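Local coordinates for protein ATP-dependent DNA ligase (Mycobacterium tuberculosis, PDB 6NHX) that joins DNA ends at the expense of ATP and, with Ku, repairs double-strand breaks by non-homologous end joining, at residues Met213-Pro216 with Leu221-Ala224; Gly197-Gly202 with Pro245-Glu250; Leu38-Ala41 with Val46-Arg49. The protein carries 1 engineered substitution. All blocks are in the same frame, centred on the assembly; numbering follows the deposited sequence.

Contact 1. Residues Met213-Pro216 with Leu221-Ala224; sequences MGIP and LQFA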
loop_
_atom_site.group_PDB
_atom_site.type_symbol
_atom_site.label_atom_id
_atom_site.label_comp_id
_atom_site.label_asym_id
_atom_site.label_seq_id
_atom_site.Cartn_x
_atom_site.Cartn_y
_atom_site.Cartn_z
ATOM N N MET A 213 7.439 -6.528 18.509
ATOM C CA MET A 213 8.175 -6.642 17.259
ATOM C C MET A 213 9.600 -7.098 17.505
ATOM O O MET A 213 10.196 -6.777 18.538
ATOM C CB MET A 213 8.284 -5.264 16.598
ATOM C CG MET A 213 6.976 -4.544 16.327
ATOM S SD MET A 213 7.344 -2.871 15.737
ATOM C CE MET A 213 8.138 -2.160 17.170
ATOM N N GLY A 214 10.171 -7.784 16.516
ATOM C CA GLY A 214 11.580 -8.125 16.589
ATOM C C GLY A 214 12.259 -8.198 15.232
ATOM O O GLY A 214 11.598 -8.340 14.189
ATOM N N ILE A 215 13.576 -8.109 15.268
ATOM C CA ILE A 215 14.423 -8.321 14.091
ATOM C C ILE A 215 15.131 -9.660 14.284
ATOM O O ILE A 215 15.779 -9.855 15.315
ATOM C CB ILE A 215 15.462 -7.194 13.933
ATOM C CG1 ILE A 215 14.785 -5.826 13.833
ATOM C CG2 ILE A 215 16.360 -7.450 12.727
ATOM C CD1 ILE A 215 13.913 -5.632 12.608
ATOM N N PRO A 216 15.044 -10.588 13.332
ATOM C CA PRO A 216 15.712 -11.886 13.520
ATOM C C PRO A 216 17.221 -11.731 13.654
ATOM O O PRO A 216 17.864 -10.996 12.898
ATOM C CB PRO A 216 15.340 -12.664 12.251
ATOM C CG PRO A 216 14.084 -12.016 11.785
ATOM C CD PRO A 216 14.252 -10.559 12.095
ATOM N N LEU A 221 14.630 -13.425 17.941
ATOM C CA LEU A 221 14.230 -12.066 17.602
ATOM C C LEU A 221 14.847 -11.068 18.570
ATOM O O LEU A 221 14.817 -11.265 19.791
ATOM C CB LEU A 221 12.705 -11.921 17.655
ATOM C CG LEU A 221 11.858 -12.644 16.611
ATOM C CD1 LEU A 221 10.385 -12.294 16.826
ATOM C CD2 LEU A 221 12.301 -12.280 15.211
ATOM N N GLN A 222 15.415 -9.999 18.022
ATOM C CA GLN A 222 15.921 -8.892 18.826
ATOM C C GLN A 222 14.765 -7.916 18.998
ATOM O O GLN A 222 14.308 -7.305 18.027
ATOM C CB GLN A 222 17.118 -8.258 18.128
ATOM C CG GLN A 222 18.197 -9.285 17.803
ATOM C CD GLN A 222 19.282 -8.740 16.902
ATOM O OE1 GLN A 222 20.253 -8.150 17.372
ATOM N NE2 GLN A 222 19.129 -8.945 15.598
ATOM N N PHE A 223 14.272 -7.799 20.227
ATOM C CA PHE A 223 13.079 -7.009 20.509
ATOM C C PHE A 223 13.269 -5.567 20.043
ATOM O O PHE A 223 14.273 -4.916 20.360
ATOM C CB PHE A 223 12.819 -7.076 22.014
ATOM C CG PHE A 223 11.607 -6.324 22.474
ATOM C CD1 PHE A 223 11.679 -5.503 23.590
ATOM C CD2 PHE A 223 10.394 -6.466 21.831
ATOM C CE1 PHE A 223 10.567 -4.821 24.042
ATOM C CE2 PHE A 223 9.278 -5.788 22.277
ATOM C CZ PHE A 223 9.367 -4.954 23.384
ATOM N N ALA A 224 12.311 -5.081 19.262
ATOM C CA ALA A 224 12.370 -3.749 18.683
ATOM C C ALA A 224 11.299 -2.816 19.231
ATOM O O ALA A 224 11.225 -1.653 18.809
ATOM C CB ALA A 224 12.232 -3.845 17.158
HETATM O O HOH W 1 20.502 -9.130 13.245
#
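An antiparallel beta hairpin of the OB-fold ligase domain brings Met213-Pro216 against Leu221-Ala224, near the turn between strands 208-217 and 220-228. Ile215 and Gln222 form the hydrogen-bonded pair. Ile215 N donates to Gln222 O at 3.0 Å, and Gln222 N returns a bond to Ile215 O at 2.7 Å. Two residues further from the turn, Ala224 N donates to Met213 O at 2.8 Å. Gly214 and Phe223 are a non-hydrogen-bonded pair. Phe223 swings its ring beside its own carbonyl carbon (chi1 -179°), which brings CD2 to 3.3 Å from Met213 O. Pro216 and Leu221 lie side by side on the same face, and Leu221 CD2 packs against Pro216 CG at 3.9 Å. Val195 of strand 190-201 touches both. The Gln222 side chain, on the other face with Ile215, reaches over to Ile215 O, with CG anti to its own carbonyl carbon. Its NE2 gives a weak bond to Ile215 O at 3.5 Å. A water bridges Gln222 NE2 and Pro216 O: it accepts from Gln222 NE2 at 2.7 Å and donates to Pro216 O.

Contact 2. Residues Gly197-Gly202 with Pro245-Glu250; sequences GGWRAG and PLHTDE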
loop_
_atom_site.group_PDB
_atom_site.type_symbol
_atom_site.label_atom_id
_atom_site.label_comp_id
_atom_site.label_asym_id
_atom_site.label_seq_id
_atom_site.Cartn_x
_atom_site.Cartn_y
_atom_site.Cartn_z
ATOM N N GLY A 197 6.542 -11.213 17.347
ATOM C CA GLY A 197 6.840 -12.258 18.306
ATOM C C GLY A 197 5.810 -12.474 19.397
ATOM O O GLY A 197 5.863 -13.455 20.141
ATOM N N GLY A 198 4.844 -11.565 19.481
ATOM C CA GLY A 198 3.781 -11.713 20.458
ATOM C C GLY A 198 2.796 -10.575 20.319
ATOM O O GLY A 198 3.010 -9.623 19.565
ATOM N N TRP A 199 1.698 -10.691 21.061
ATOM C CA TRP A 199 0.677 -9.654 20.993
ATOM C C TRP A 199 0.015 -9.464 22.347
ATOM O O TRP A 199 -0.050 -10.385 23.161
ATOM C CB TRP A 199 -0.379 -9.936 19.907
ATOM C CG TRP A 199 -1.182 -11.180 20.122
ATOM C CD1 TRP A 199 -0.880 -12.439 19.682
ATOM C CD2 TRP A 199 -2.443 -11.286 20.799
ATOM N NE1 TRP A 199 -1.868 -13.323 20.053
ATOM C CE2 TRP A 199 -2.835 -12.643 20.746
ATOM C CE3 TRP A 199 -3.272 -10.367 21.454
ATOM C CZ2 TRP A 199 -4.023 -13.100 21.318
ATOM C CZ3 TRP A 199 -4.452 -10.825 22.026
ATOM C CH2 TRP A 199 -4.815 -12.180 21.952
ATOM N N ARG A 200 -0.508 -8.258 22.558
ATOM C CA ARG A 200 -1.247 -7.912 23.762
ATOM C C ARG A 200 -2.619 -7.374 23.371
ATOM O O ARG A 200 -2.789 -6.742 22.318
ATOM C CB ARG A 200 -0.460 -6.876 24.581
ATOM C CG ARG A 200 -1.043 -6.501 25.927
ATOM C CD ARG A 200 -0.462 -5.164 26.342
ATOM N NE ARG A 200 -0.959 -4.704 27.643
ATOM C CZ ARG A 200 -0.187 -4.411 28.687
ATOM N NH1 ARG A 200 1.126 -4.520 28.596
ATOM N NH2 ARG A 200 -0.729 -3.998 29.826
ATOM N N ALA A 201 -3.598 -7.648 24.226
ATOM C CA ALA A 201 -4.963 -7.205 23.997
ATOM C C ALA A 201 -5.079 -5.695 24.198
ATOM O O ALA A 201 -4.175 -5.033 24.718
ATOM C CB ALA A 201 -5.925 -7.941 24.929
ATOM N N GLY A 202 -6.219 -5.152 23.778
ATOM C CA GLY A 202 -6.484 -3.727 23.881
ATOM C C GLY A 202 -6.509 -3.175 25.295
ATOM O O GLY A 202 -7.105 -3.764 26.194
ATOM N N PRO A 245 -3.132 -19.351 14.703
ATOM C CA PRO A 245 -2.438 -20.616 14.412
ATOM C C PRO A 245 -0.999 -20.644 14.901
ATOM O O PRO A 245 -0.400 -21.727 14.920
ATOM C CB PRO A 245 -2.491 -20.702 12.877
ATOM C CG PRO A 245 -3.589 -19.768 12.456
ATOM C CD PRO A 245 -3.594 -18.676 13.476
ATOM N N LEU A 246 -0.443 -19.501 15.302
ATOM C CA LEU A 246 0.960 -19.387 15.667
ATOM C C LEU A 246 1.178 -19.331 17.170
ATOM O O LEU A 246 2.322 -19.184 17.612
ATOM C CB LEU A 246 1.555 -18.142 15.020
ATOM C CG LEU A 246 1.309 -18.017 13.514
ATOM C CD1 LEU A 246 1.895 -16.708 13.008
ATOM C CD2 LEU A 246 1.893 -19.201 12.754
ATOM N N HIS A 247 0.123 -19.446 17.972
ATOM C CA HIS A 247 0.278 -19.310 19.413
ATOM C C HIS A 247 1.227 -20.368 19.956
ATOM O O HIS A 247 1.250 -21.510 19.492
ATOM C CB HIS A 247 -1.077 -19.393 20.120
ATOM C CG HIS A 247 -1.918 -18.164 19.954
ATOM N ND1 HIS A 247 -3.131 -17.995 20.586
ATOM C CD2 HIS A 247 -1.721 -17.044 19.215
ATOM C CE1 HIS A 247 -3.643 -16.824 20.248
ATOM N NE2 HIS A 247 -2.806 -16.228 19.416
ATOM N N THR A 248 2.042 -19.966 20.928
ATOM C CA THR A 248 3.017 -20.862 21.523
ATOM C C THR A 248 3.355 -20.338 22.905
ATOM O O THR A 248 3.193 -19.148 23.186
ATOM C CB THR A 248 4.283 -20.961 20.670
ATOM O OG1 THR A 248 5.230 -21.810 21.326
ATOM C CG2 THR A 248 4.900 -19.584 20.469
ATOM N N ASP A 249 3.798 -21.252 23.769
ATOM C CA ASP A 249 4.295 -20.898 25.091
ATOM C C ASP A 249 5.751 -20.463 25.075
ATOM O O ASP A 249 6.245 -19.974 26.098
ATOM C CB ASP A 249 4.166 -22.091 26.043
ATOM C CG ASP A 249 2.728 -22.449 26.341
ATOM O OD1 ASP A 249 2.465 -23.634 26.637
ATOM O OD2 ASP A 249 1.861 -21.551 26.283
ATOM N N GLU A 250 6.451 -20.632 23.959
ATOM C CA GLU A 250 7.884 -20.383 23.885
ATOM C C GLU A 250 8.116 -18.988 23.318
ATOM O O GLU A 250 7.660 -18.675 22.213
ATOM C CB GLU A 250 8.571 -21.442 23.019
ATOM C CG GLU A 250 9.974 -21.061 22.542
ATOM C CD GLU A 250 10.966 -22.219 22.599
ATOM O OE1 GLU A 250 10.982 -22.944 23.617
ATOM O OE2 GLU A 250 11.736 -22.400 21.630
#
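Trp199 and His247 meet through the nitrogens of their rings, with Trp199 NE1 3.1 Å from His247 NE2. The imidazole nitrogen lies at the edge of the indole, near its plane. Beside it, His247 CD2 is in that plane, 3.8 Å from Trp199 NE1. On the other flank of NE2, His247 CE1 comes to 3.9 Å from Trp199 CZ2. The two rings are inclined by 36°, and the imidazole and the five-membered ring have centroids 5.2 Å apart. The indole is carried toward His247 by the first torsion of Trp199, which sets CG between the backbone N and the carbonyl carbon (chi1 63°). Val208 and Leu211 of strand 208-217 and Lys240 and Leu243 of helix 235-243 also touch the Trp199 side chain.

Thr266 of strand 266-268 touches both side chains and is backbone-bonded to Trp199. That strand lies between strand 190-201 and the short, weakly bonded strand 247-248 in the curled sheet of the OB domain. Just before Trp199, Gly197 and Gly198 both face Leu212, a classic beta bulge. Just after His247, Thr248 OG1 accepts from Glu250 N at 3.1 Å, an ST turn. If His247 NE2 carries no proton, it could accept from the indole N-H; a proton there would probably make the approach less favourable.

Contact 3. Residues Leu38-Ala41 with Val46-Arg49; sequences LVEA and VRLR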
loop_
_atom_site.group_PDB
_atom_site.type_symbol
_atom_site.label_atom_id
_atom_site.label_comp_id
_atom_site.label_asym_id
_atom_site.label_seq_id
_atom_site.Cartn_x
_atom_site.Cartn_y
_atom_site.Cartn_z
ATOM N N LEU A 38 -5.485 -3.527 -11.863
ATOM C CA LEU A 38 -5.781 -3.194 -13.250
ATOM C C LEU A 38 -7.258 -3.487 -13.470
ATOM O O LEU A 38 -7.756 -4.542 -13.061
ATOM C CB LEU A 38 -4.916 -4.007 -14.219
ATOM C CG LEU A 38 -3.404 -3.744 -14.107
ATOM C CD1 LEU A 38 -2.650 -4.643 -15.066
ATOM C CD2 LEU A 38 -3.062 -2.281 -14.376
ATOM N N VAL A 39 -7.956 -2.550 -14.102
ATOM C CA VAL A 39 -9.411 -2.599 -14.216
ATOM C C VAL A 39 -9.788 -2.535 -15.690
ATOM O O VAL A 39 -9.432 -1.574 -16.383
ATOM C CB VAL A 39 -10.068 -1.440 -13.457
ATOM C CG1 VAL A 39 -11.594 -1.427 -13.684
ATOM C CG2 VAL A 39 -9.710 -1.499 -11.968
ATOM N N GLU A 40 -10.510 -3.540 -16.162
ATOM C CA GLU A 40 -11.059 -3.539 -17.509
ATOM C C GLU A 40 -12.552 -3.282 -17.405
ATOM O O GLU A 40 -13.267 -4.056 -16.765
ATOM C CB GLU A 40 -10.818 -4.887 -18.180
ATOM C CG GLU A 40 -11.372 -4.994 -19.585
ATOM C CD GLU A 40 -11.373 -6.421 -20.045
ATOM O OE1 GLU A 40 -10.532 -6.763 -20.893
ATOM O OE2 GLU A 40 -12.202 -7.209 -19.538
ATOM N N ALA A 41 -13.018 -2.202 -18.022
ATOM C CA ALA A 41 -14.445 -1.901 -18.103
ATOM C C ALA A 41 -14.906 -2.048 -19.548
ATOM O O ALA A 41 -14.352 -1.396 -20.438
ATOM C CB ALA A 41 -14.691 -0.474 -17.613
ATOM N N VAL A 46 -17.143 -4.967 -15.263
ATOM C CA VAL A 46 -15.791 -4.722 -14.783
ATOM C C VAL A 46 -15.100 -6.057 -14.542
ATOM O O VAL A 46 -15.719 -7.005 -14.048
ATOM C CB VAL A 46 -15.810 -3.864 -13.500
ATOM C CG1 VAL A 46 -14.514 -3.982 -12.754
ATOM C CG2 VAL A 46 -16.068 -2.416 -13.839
ATOM N N ARG A 47 -13.816 -6.129 -14.902
ATOM C CA ARG A 47 -12.947 -7.247 -14.560
ATOM C C ARG A 47 -11.664 -6.700 -13.952
ATOM O O ARG A 47 -11.199 -5.616 -14.320
ATOM C CB ARG A 47 -12.613 -8.094 -15.782
ATOM C CG ARG A 47 -13.856 -8.682 -16.425
ATOM C CD ARG A 47 -13.547 -9.383 -17.723
ATOM N NE ARG A 47 -12.623 -10.499 -17.552
ATOM C CZ ARG A 47 -11.453 -10.591 -18.169
ATOM N NH1 ARG A 47 -11.057 -9.625 -18.984
ATOM N NH2 ARG A 47 -10.678 -11.647 -17.975
ATOM N N LEU A 48 -11.094 -7.458 -13.009
ATOM C CA LEU A 48 -10.009 -6.963 -12.170
ATOM C C LEU A 48 -8.818 -7.910 -12.186
ATOM O O LEU A 48 -8.982 -9.134 -12.143
ATOM C CB LEU A 48 -10.486 -6.791 -10.730
ATOM C CG LEU A 48 -11.737 -5.936 -10.522
ATOM C CD1 LEU A 48 -12.174 -6.002 -9.069
ATOM C CD2 LEU A 48 -11.493 -4.493 -10.932
ATOM N N ARG A 49 -7.617 -7.335 -12.217
ATOM C CA ARG A 49 -6.382 -8.096 -12.106
ATOM C C ARG A 49 -5.552 -7.518 -10.974
ATOM O O ARG A 49 -5.387 -6.298 -10.880
ATOM C CB ARG A 49 -5.582 -8.044 -13.413
ATOM C CG ARG A 49 -6.150 -8.926 -14.496
ATOM C CD ARG A 49 -5.468 -8.674 -15.832
ATOM N NE ARG A 49 -4.106 -9.199 -15.847
ATOM C CZ ARG A 49 -3.799 -10.476 -16.056
ATOM N NH1 ARG A 49 -4.761 -11.364 -16.280
ATOM N NH2 ARG A 49 -2.533 -10.866 -16.049
#
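Glu40 lies alongside Arg47, on the same face of the sheet. CB starts 3.9 Å from Arg47 O. CG then turns away from the backbone N (chi1 179°), and the chain stays extended to the carboxylate. There CD is 3.4 Å from Arg47 NH1. NH1 donates to OE2 at 2.7 Å, a hydrogen-bonded salt bridge, while OE1 stays 3.5 Å from Arg47 NH1. OE2 also lies 3.1 Å from Arg47 CD. NH1 meets OE2 from above the carboxylate plane, yet the oxygen is in the guanidinium plane, and the two planes are 43° apart. A bend at chi3 (61°) folds the arginine back to this position. Its NH2 has a second carboxylate, Asp6.

The pair sits on one face of the antiparallel hairpin of strands 35-42 and 45-50, in the nucleotide-binding ligase domain. Backbone bonds join Leu38 with Arg49 and Glu40 with Arg47, each in both directions. The other face is apolar: Val39 CG2 packs on Leu48 CD2 at 3.6 Å, and Val39 CG1 meets Val46 CG1 at 4.0 Å. Ala67 covers Ala41 and Val46 there. Arg49, on the Glu40 face, gives its NE to Leu8 O.

Overall arrangement
Contacts 1 and 3 are both antiparallel hairpins, but they belong to different domains. Their centres are about 40 Å apart, on opposite sides of the centre of the chain. Contact 1 is mostly buried, and a glutamine amide and a water lie on its more exposed side. Contact 3 is partly buried, apolar on one face and charged on the other. Contact 2 is a surface contact between two aromatic side chains, with no backbone bonding between its segments. It shares a sheet with contact 1, since strands 190-201 and 208-217 are neighbours. The two touch where Leu221 CD1 packs on Gly197 CA at 3.8 Å. In sequence, contact 3 closes before either of the others opens.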